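Local coordinates for protein galactose-1-phosphate uridylyltransferase (Pyrobaculum aerophilum str. IM2, PDB 6K9Z) that probably transfers uridylyl groups between UDP-glucose and hexose 1-phosphates such as galactose 1-phosphate, and binds zinc and iron, at residues Y121-R126 with I248-Q253; E203-P208 with H264-I269. The protein carries 1 engineered substitution. One frame throughout, in Å; residues are numbered along the deposited sequence.

Interaction 1: Y121-R126 with I248-Q253; sequences YFLFFR and IMVLHQ. With FE (Fe (III) ion), chain E.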
loop_
_atom_site.group_PDB
_atom_site.type_symbol
_atom_site.label_atom_id
_atom_site.label_comp_id
_atom_site.label_asym_id
_atom_site.label_seq_id
_atom_site.Cartn_x
_atom_site.Cartn_y
_atom_site.Cartn_z
ATOM N N TYR A 121 -19.075 3.197 -7.662
ATOM C CA TYR A 121 -18.367 3.746 -6.483
ATOM C C TYR A 121 -17.971 5.200 -6.724
ATOM O O TYR A 121 -17.519 5.563 -7.822
ATOM C CB TYR A 121 -17.161 2.870 -6.102
ATOM C CG TYR A 121 -16.846 3.057 -4.650
ATOM C CD1 TYR A 121 -17.509 2.330 -3.683
ATOM C CD2 TYR A 121 -15.908 4.016 -4.248
ATOM C CE1 TYR A 121 -17.254 2.538 -2.340
ATOM C CE2 TYR A 121 -15.661 4.242 -2.902
ATOM C CZ TYR A 121 -16.367 3.533 -1.958
ATOM O OH TYR A 121 -16.155 3.710 -0.629
ATOM N N PHE A 122 -18.093 5.993 -5.668
ATOM C CA PHE A 122 -17.631 7.390 -5.635
ATOM C C PHE A 122 -16.479 7.420 -4.630
ATOM O O PHE A 122 -16.741 7.334 -3.414
ATOM C CB PHE A 122 -18.798 8.312 -5.289
ATOM C CG PHE A 122 -18.473 9.788 -5.341
ATOM C CD1 PHE A 122 -17.861 10.409 -4.258
ATOM C CD2 PHE A 122 -18.893 10.560 -6.421
ATOM C CE1 PHE A 122 -17.643 11.785 -4.275
ATOM C CE2 PHE A 122 -18.706 11.935 -6.412
ATOM C CZ PHE A 122 -18.107 12.555 -5.313
ATOM N N LEU A 123 -15.240 7.548 -5.117
ATOM C CA LEU A 123 -14.043 7.552 -4.257
ATOM C C LEU A 123 -13.507 8.997 -4.169
ATOM O O LEU A 123 -12.948 9.496 -5.177
ATOM C CB LEU A 123 -12.953 6.635 -4.812
ATOM C CG LEU A 123 -11.670 6.600 -3.962
ATOM C CD1 LEU A 123 -11.923 5.904 -2.619
ATOM C CD2 LEU A 123 -10.548 5.892 -4.701
ATOM N N PHE A 124 -13.617 9.619 -2.996
ATOM C CA PHE A 124 -13.038 10.954 -2.693
ATOM C C PHE A 124 -11.742 10.753 -1.900
ATOM O O PHE A 124 -11.783 10.030 -0.878
ATOM C CB PHE A 124 -14.072 11.747 -1.893
ATOM C CG PHE A 124 -13.611 13.087 -1.418
ATOM C CD1 PHE A 124 -13.209 14.039 -2.305
ATOM C CD2 PHE A 124 -13.706 13.448 -0.085
ATOM C CE1 PHE A 124 -12.755 15.265 -1.887
ATOM C CE2 PHE A 124 -13.296 14.710 0.343
ATOM C CZ PHE A 124 -12.805 15.618 -0.567
ATOM N N PHE A 125 -10.642 11.363 -2.325
ATOM C CA PHE A 125 -9.359 11.227 -1.609
ATOM C C PHE A 125 -8.552 12.501 -1.762
ATOM O O PHE A 125 -8.855 13.318 -2.622
ATOM C CB PHE A 125 -8.571 9.986 -2.029
ATOM C CG PHE A 125 -8.098 9.971 -3.445
ATOM C CD1 PHE A 125 -8.955 9.582 -4.461
ATOM C CD2 PHE A 125 -6.809 10.376 -3.763
ATOM C CE1 PHE A 125 -8.505 9.526 -5.771
ATOM C CE2 PHE A 125 -6.371 10.363 -5.071
ATOM C CZ PHE A 125 -7.213 9.948 -6.085
ATOM N N ARG A 126 -7.559 12.647 -0.875
ATOM C CA ARG A 126 -6.717 13.836 -0.894
ATOM C C ARG A 126 -5.310 13.373 -0.573
ATOM O O ARG A 126 -5.129 12.720 0.438
ATOM C CB ARG A 126 -7.245 14.880 0.080
ATOM C CG ARG A 126 -6.571 16.252 -0.039
ATOM C CD ARG A 126 -7.155 17.257 0.990
ATOM N NE ARG A 126 -6.944 18.624 0.567
ATOM C CZ ARG A 126 -5.808 19.325 0.737
ATOM N NH1 ARG A 126 -4.763 18.789 1.368
ATOM N NH2 ARG A 126 -5.681 20.534 0.197
ATOM N N ILE A 248 -2.411 11.487 3.763
ATOM C CA ILE A 248 -3.383 10.902 2.827
ATOM C C ILE A 248 -4.714 10.937 3.550
ATOM O O ILE A 248 -4.760 10.572 4.721
ATOM C CB ILE A 248 -2.978 9.485 2.470
ATOM C CG1 ILE A 248 -1.686 9.520 1.649
ATOM C CG2 ILE A 248 -4.112 8.765 1.793
ATOM C CD1 ILE A 248 -0.786 8.360 1.896
ATOM N N MET A 249 -5.747 11.343 2.849
ATOM C CA MET A 249 -7.132 11.223 3.373
ATOM C C MET A 249 -8.023 10.515 2.359
ATOM O O MET A 249 -7.890 10.790 1.172
ATOM C CB MET A 249 -7.711 12.594 3.675
ATOM C CG MET A 249 -9.145 12.492 4.160
ATOM S SD MET A 249 -9.643 14.032 4.982
ATOM C CE MET A 249 -9.934 15.015 3.520
ATOM N N VAL A 250 -8.826 9.559 2.824
ATOM C CA VAL A 250 -9.739 8.812 1.939
ATOM C C VAL A 250 -11.078 8.689 2.662
ATOM O O VAL A 250 -11.115 8.514 3.845
ATOM C CB VAL A 250 -9.135 7.448 1.534
ATOM C CG1 VAL A 250 -8.904 6.549 2.723
ATOM C CG2 VAL A 250 -9.918 6.744 0.430
ATOM N N LEU A 251 -12.129 8.789 1.887
ATOM C CA LEU A 251 -13.518 8.560 2.340
ATOM C C LEU A 251 -13.910 7.117 2.031
ATOM O O LEU A 251 -14.006 6.767 0.856
ATOM C CB LEU A 251 -14.462 9.520 1.629
ATOM C CG LEU A 251 -15.957 9.286 1.898
ATOM C CD1 LEU A 251 -16.206 9.253 3.404
ATOM C CD2 LEU A 251 -16.796 10.368 1.216
ATOM N N HIS A 252 -14.152 6.327 3.053
ATOM C CA HIS A 252 -14.669 4.941 2.955
ATOM C C HIS A 252 -16.180 5.061 3.148
ATOM O O HIS A 252 -16.595 5.383 4.269
ATOM C CB HIS A 252 -14.000 4.085 4.021
ATOM C CG HIS A 252 -12.611 3.704 3.663
ATOM N ND1 HIS A 252 -11.835 2.906 4.490
ATOM C CD2 HIS A 252 -11.909 3.928 2.533
ATOM C CE1 HIS A 252 -10.675 2.692 3.881
ATOM N NE2 HIS A 252 -10.658 3.303 2.686
ATOM N N GLN A 253 -16.938 4.824 2.076
ATOM C CA GLN A 253 -18.414 4.843 2.165
ATOM C C GLN A 253 -18.964 3.627 1.430
ATOM O O GLN A 253 -18.244 2.893 0.753
ATOM C CB GLN A 253 -18.947 6.176 1.667
ATOM C CG GLN A 253 -18.739 6.425 0.190
ATOM C CD GLN A 253 -19.441 7.680 -0.276
ATOM O OE1 GLN A 253 -20.536 7.981 0.169
ATOM N NE2 GLN A 253 -18.839 8.410 -1.198
HETATM FE FE FE E . -12.114 1.957 6.502
HETATM O O HOH W 1 -15.328 8.072 -1.145
HETATM O O HOH W 2 -11.917 0.840 8.428
#
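Ile-248 meets Arg-126 through the backbone, its CA 3.5 Å from Arg-126 O in a CA-H...O contact. Met-249 forms the antiparallel hydrogen-bonded pair with Arg-126: Met-249 N donates to Arg-126 O at 2.8 Å, and Arg-126 N donates to Met-249 O. The arginine runs on, extended, to a salt bridge with Glu-82. Val-250 faces Phe-125 as a non-hydrogen-bonded pair, and its CG2, held anti to the backbone N, touches CD1 of Leu-123 at 3.7 Å. Leu-251 N gives an almost straight bond (165°) to Phe-124 O, with CB of the leucine at the edge of the Phe-124 ring. Next a water takes over from direct backbone pairing, donating to Phe-122 O and Leu-251 O and accepting from Phe-124 N. His-252 turns away and binds iron through ND1 at 2.2 Å, while its NE2 hydrogen-bonds to Gly-288 O of the second subunit. In Gln-253 CG lies between the backbone N and the carbonyl carbon (chi1 67°), which sends the extended side chain back to the partner strand, where NE2 reaches Phe-122 O at 3.2 Å as well as Gln-110; Tyr-121 OH closes the contact, donating to Gln-253 O at 2.6 Å. The pairing joins the N- and C-terminal HIT-clan halves in one continuous antiparallel sheet, strand 140-146 lying beyond 121-128 and strand 266-271 beyond 247-252. Helix 96-114 covers Phe-122 and Phe-124; Leu-123, Phe-125 and Val-250 pack against the second subunit.

Interaction 2: E203-P208 with H264-I269; sequences EVHIYP and HLHFEI. With FE (Fe (III) ion), chain E; ZN (zinc ion), chain D.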
loop_
_atom_site.group_PDB
_atom_site.type_symbol
_atom_site.label_atom_id
_atom_site.label_comp_id
_atom_site.label_asym_id
_atom_site.label_seq_id
_atom_site.Cartn_x
_atom_site.Cartn_y
_atom_site.Cartn_z
ATOM N N GLU A 203 -2.496 8.003 12.529
ATOM C CA GLU A 203 -3.706 7.598 11.783
ATOM C C GLU A 203 -4.925 7.985 12.612
ATOM O O GLU A 203 -4.972 7.650 13.790
ATOM C CB GLU A 203 -3.647 6.111 11.439
ATOM C CG GLU A 203 -4.914 5.644 10.710
ATOM C CD GLU A 203 -4.744 4.270 10.072
ATOM O OE1 GLU A 203 -3.628 3.717 10.180
ATOM O OE2 GLU A 203 -5.755 3.751 9.532
ATOM N N VAL A 204 -5.814 8.741 11.998
ATOM C CA VAL A 204 -7.064 9.193 12.655
ATOM C C VAL A 204 -8.230 8.846 11.748
ATOM O O VAL A 204 -8.176 9.141 10.521
ATOM C CB VAL A 204 -6.989 10.694 12.994
ATOM C CG1 VAL A 204 -8.303 11.124 13.661
ATOM C CG2 VAL A 204 -5.825 11.065 13.863
ATOM N N HIS A 205 -9.251 8.191 12.307
ATOM C CA HIS A 205 -10.522 7.912 11.585
ATOM C C HIS A 205 -11.596 8.856 12.108
ATOM O O HIS A 205 -11.654 9.073 13.366
ATOM C CB HIS A 205 -10.899 6.457 11.755
ATOM C CG HIS A 205 -10.014 5.511 11.031
ATOM N ND1 HIS A 205 -10.376 4.222 10.816
ATOM C CD2 HIS A 205 -8.765 5.681 10.531
ATOM C CE1 HIS A 205 -9.384 3.605 10.203
ATOM N NE2 HIS A 205 -8.366 4.484 10.032
ATOM N N ILE A 206 -12.391 9.411 11.208
ATOM C CA ILE A 206 -13.436 10.391 11.570
ATOM C C ILE A 206 -14.761 9.732 11.164
ATOM O O ILE A 206 -15.054 9.573 9.935
ATOM C CB ILE A 206 -13.172 11.768 10.963
ATOM C CG1 ILE A 206 -11.764 12.265 11.359
ATOM C CG2 ILE A 206 -14.246 12.778 11.355
ATOM C CD1 ILE A 206 -11.379 13.643 10.838
ATOM N N TYR A 207 -15.595 9.472 12.157
ATOM C CA TYR A 207 -16.890 8.782 11.947
ATOM C C TYR A 207 -18.044 9.644 12.393
ATOM O O TYR A 207 -17.948 10.363 13.393
ATOM C CB TYR A 207 -17.021 7.513 12.776
ATOM C CG TYR A 207 -16.421 6.262 12.189
ATOM C CD1 TYR A 207 -15.076 5.945 12.357
ATOM C CD2 TYR A 207 -17.232 5.327 11.582
ATOM C CE1 TYR A 207 -14.560 4.750 11.874
ATOM C CE2 TYR A 207 -16.737 4.143 11.093
ATOM C CZ TYR A 207 -15.402 3.834 11.254
ATOM O OH TYR A 207 -14.957 2.637 10.758
ATOM N N PRO A 208 -19.180 9.558 11.686
ATOM C CA PRO A 208 -20.394 10.203 12.181
ATOM C C PRO A 208 -20.949 9.369 13.343
ATOM O O PRO A 208 -20.870 8.121 13.350
ATOM C CB PRO A 208 -21.304 10.197 10.945
ATOM C CG PRO A 208 -20.917 8.918 10.212
ATOM C CD PRO A 208 -19.427 8.743 10.492
ATOM N N HIS A 264 -20.736 1.743 7.535
ATOM C CA HIS A 264 -20.751 3.109 8.119
ATOM C C HIS A 264 -19.617 3.931 7.493
ATOM O O HIS A 264 -18.462 3.485 7.577
ATOM C CB HIS A 264 -20.566 2.923 9.630
ATOM C CG HIS A 264 -20.920 4.070 10.512
ATOM N ND1 HIS A 264 -21.578 3.886 11.707
ATOM C CD2 HIS A 264 -20.653 5.388 10.428
ATOM C CE1 HIS A 264 -21.729 5.042 12.309
ATOM N NE2 HIS A 264 -21.170 5.979 11.547
ATOM N N LEU A 265 -19.991 5.169 7.010
ATOM C CA LEU A 265 -18.943 5.870 6.257
ATOM C C LEU A 265 -17.922 6.407 7.242
ATOM O O LEU A 265 -18.261 6.676 8.459
ATOM C CB LEU A 265 -19.514 6.999 5.404
ATOM C CG LEU A 265 -20.219 8.145 6.111
ATOM C CD1 LEU A 265 -19.291 9.185 6.708
ATOM C CD2 LEU A 265 -21.145 8.865 5.109
ATOM N N HIS A 266 -16.726 6.683 6.866
ATOM C CA HIS A 266 -15.685 7.275 7.750
ATOM C C HIS A 266 -14.597 7.851 6.850
ATOM O O HIS A 266 -14.374 7.262 5.738
ATOM C CB HIS A 266 -15.134 6.240 8.742
ATOM C CG HIS A 266 -14.788 4.917 8.113
ATOM N ND1 HIS A 266 -15.760 3.967 7.758
ATOM C CD2 HIS A 266 -13.601 4.363 7.807
ATOM C CE1 HIS A 266 -15.155 2.902 7.243
ATOM N NE2 HIS A 266 -13.847 3.079 7.312
ATOM N N PHE A 267 -13.930 8.904 7.305
ATOM C CA PHE A 267 -12.693 9.410 6.697
ATOM C C PHE A 267 -11.511 8.729 7.389
ATOM O O PHE A 267 -11.515 8.648 8.628
ATOM C CB PHE A 267 -12.604 10.921 6.777
ATOM C CG PHE A 267 -13.614 11.632 5.915
ATOM C CD1 PHE A 267 -14.918 11.804 6.377
ATOM C CD2 PHE A 267 -13.281 12.092 4.663
ATOM C CE1 PHE A 267 -15.852 12.497 5.607
ATOM C CE2 PHE A 267 -14.200 12.813 3.922
ATOM C CZ PHE A 267 -15.500 12.933 4.341
ATOM N N GLU A 268 -10.569 8.199 6.594
ATOM C CA GLU A 268 -9.283 7.723 7.155
ATOM C C GLU A 268 -8.233 8.768 6.779
ATOM O O GLU A 268 -8.124 9.128 5.598
ATOM C CB GLU A 268 -8.935 6.301 6.737
ATOM C CG GLU A 268 -10.002 5.283 7.033
ATOM C CD GLU A 268 -9.608 3.845 6.841
ATOM O OE1 GLU A 268 -10.299 2.985 7.401
ATOM O OE2 GLU A 268 -8.645 3.607 6.092
ATOM N N ILE A 269 -7.437 9.173 7.763
ATOM C CA ILE A 269 -6.307 10.080 7.529
ATOM C C ILE A 269 -5.025 9.357 7.970
ATOM O O ILE A 269 -4.955 8.937 9.150
ATOM C CB ILE A 269 -6.524 11.401 8.281
ATOM C CG1 ILE A 269 -7.759 12.180 7.850
ATOM C CG2 ILE A 269 -5.300 12.269 8.149
ATOM C CD1 ILE A 269 -8.205 13.180 8.909
HETATM FE FE FE E . -12.114 1.957 6.502
HETATM ZN ZN ZN D . -23.003 2.070 12.029
HETATM O O HOH W 2 -11.917 0.840 8.428
#
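Tyr-207 and His-266 lie side by side, and CB of the histidine sits over the middle of the tyrosine ring, 3.3 Å from its centroid. The ring planes are only 14° apart but slid, which brings Tyr-207 OH over the imidazole face. His-266 CG lies between its backbone N and carbonyl carbon (chi1 47°), tucking the ring back so that ND1 donates to His-264 O while NE2 meets iron. Tyr-207 also points its edge at the face of His-264, whose NE2 donates to Pro-208 O at 2.8 Å. Were Tyr-207 cut back to an alanine, His-266 would probably lose the ring over one face, His-264 the edge at its own, and His-172 its hydroxyl partner. Packing is also close at His-205, where Glu-268 CG lies over the ring, 3.6 Å from its centroid; His-205 NE2 bonds to Glu-203 OE2 at 2.8 Å, while Glu-203 OE1 takes Lys-199 N and Glu-268 OE2 pairs with Tyr-270 OH. The other face of this antiparallel ladder is looser between the two strands, though buried: Ile-206 CD1 meets Ile-269 CD1 at 3.7 Å, and helix 220-240 covers them. With His-252 and Glu-156, His-266 NE2 and Glu-268 OE1 form a mixed histidine-carboxylate iron site; His-264, in the loop just before the strand, joins Cys-170, Cys-173 and His-211 in a Cys2His2 zinc site.

In the fold
Interactions 1 and 2, with centres about 10 Å apart, are two ladders of one antiparallel sheet, separated by the ladder of strands 247-252 and 266-271. Probable hydrogen bonds stitch them together, Val-250 O to Glu-268 N at 2.8 Å and His-252 N to His-266 O at 2.9 Å. The shared iron ties them further: interaction 1 supplies His-252, interaction 2 His-266 and Glu-268, and Glu-156 completes the protein ligands, with one water bound as well. Farther across the sheet, in interaction 1, the Phe-125 side chain comes within about 5 Å of a bound UDP and meets Tyr-144 of its pocket edge-to-face; strand 140-146 carries the engineered Phe-140 at the predicted nucleophile position.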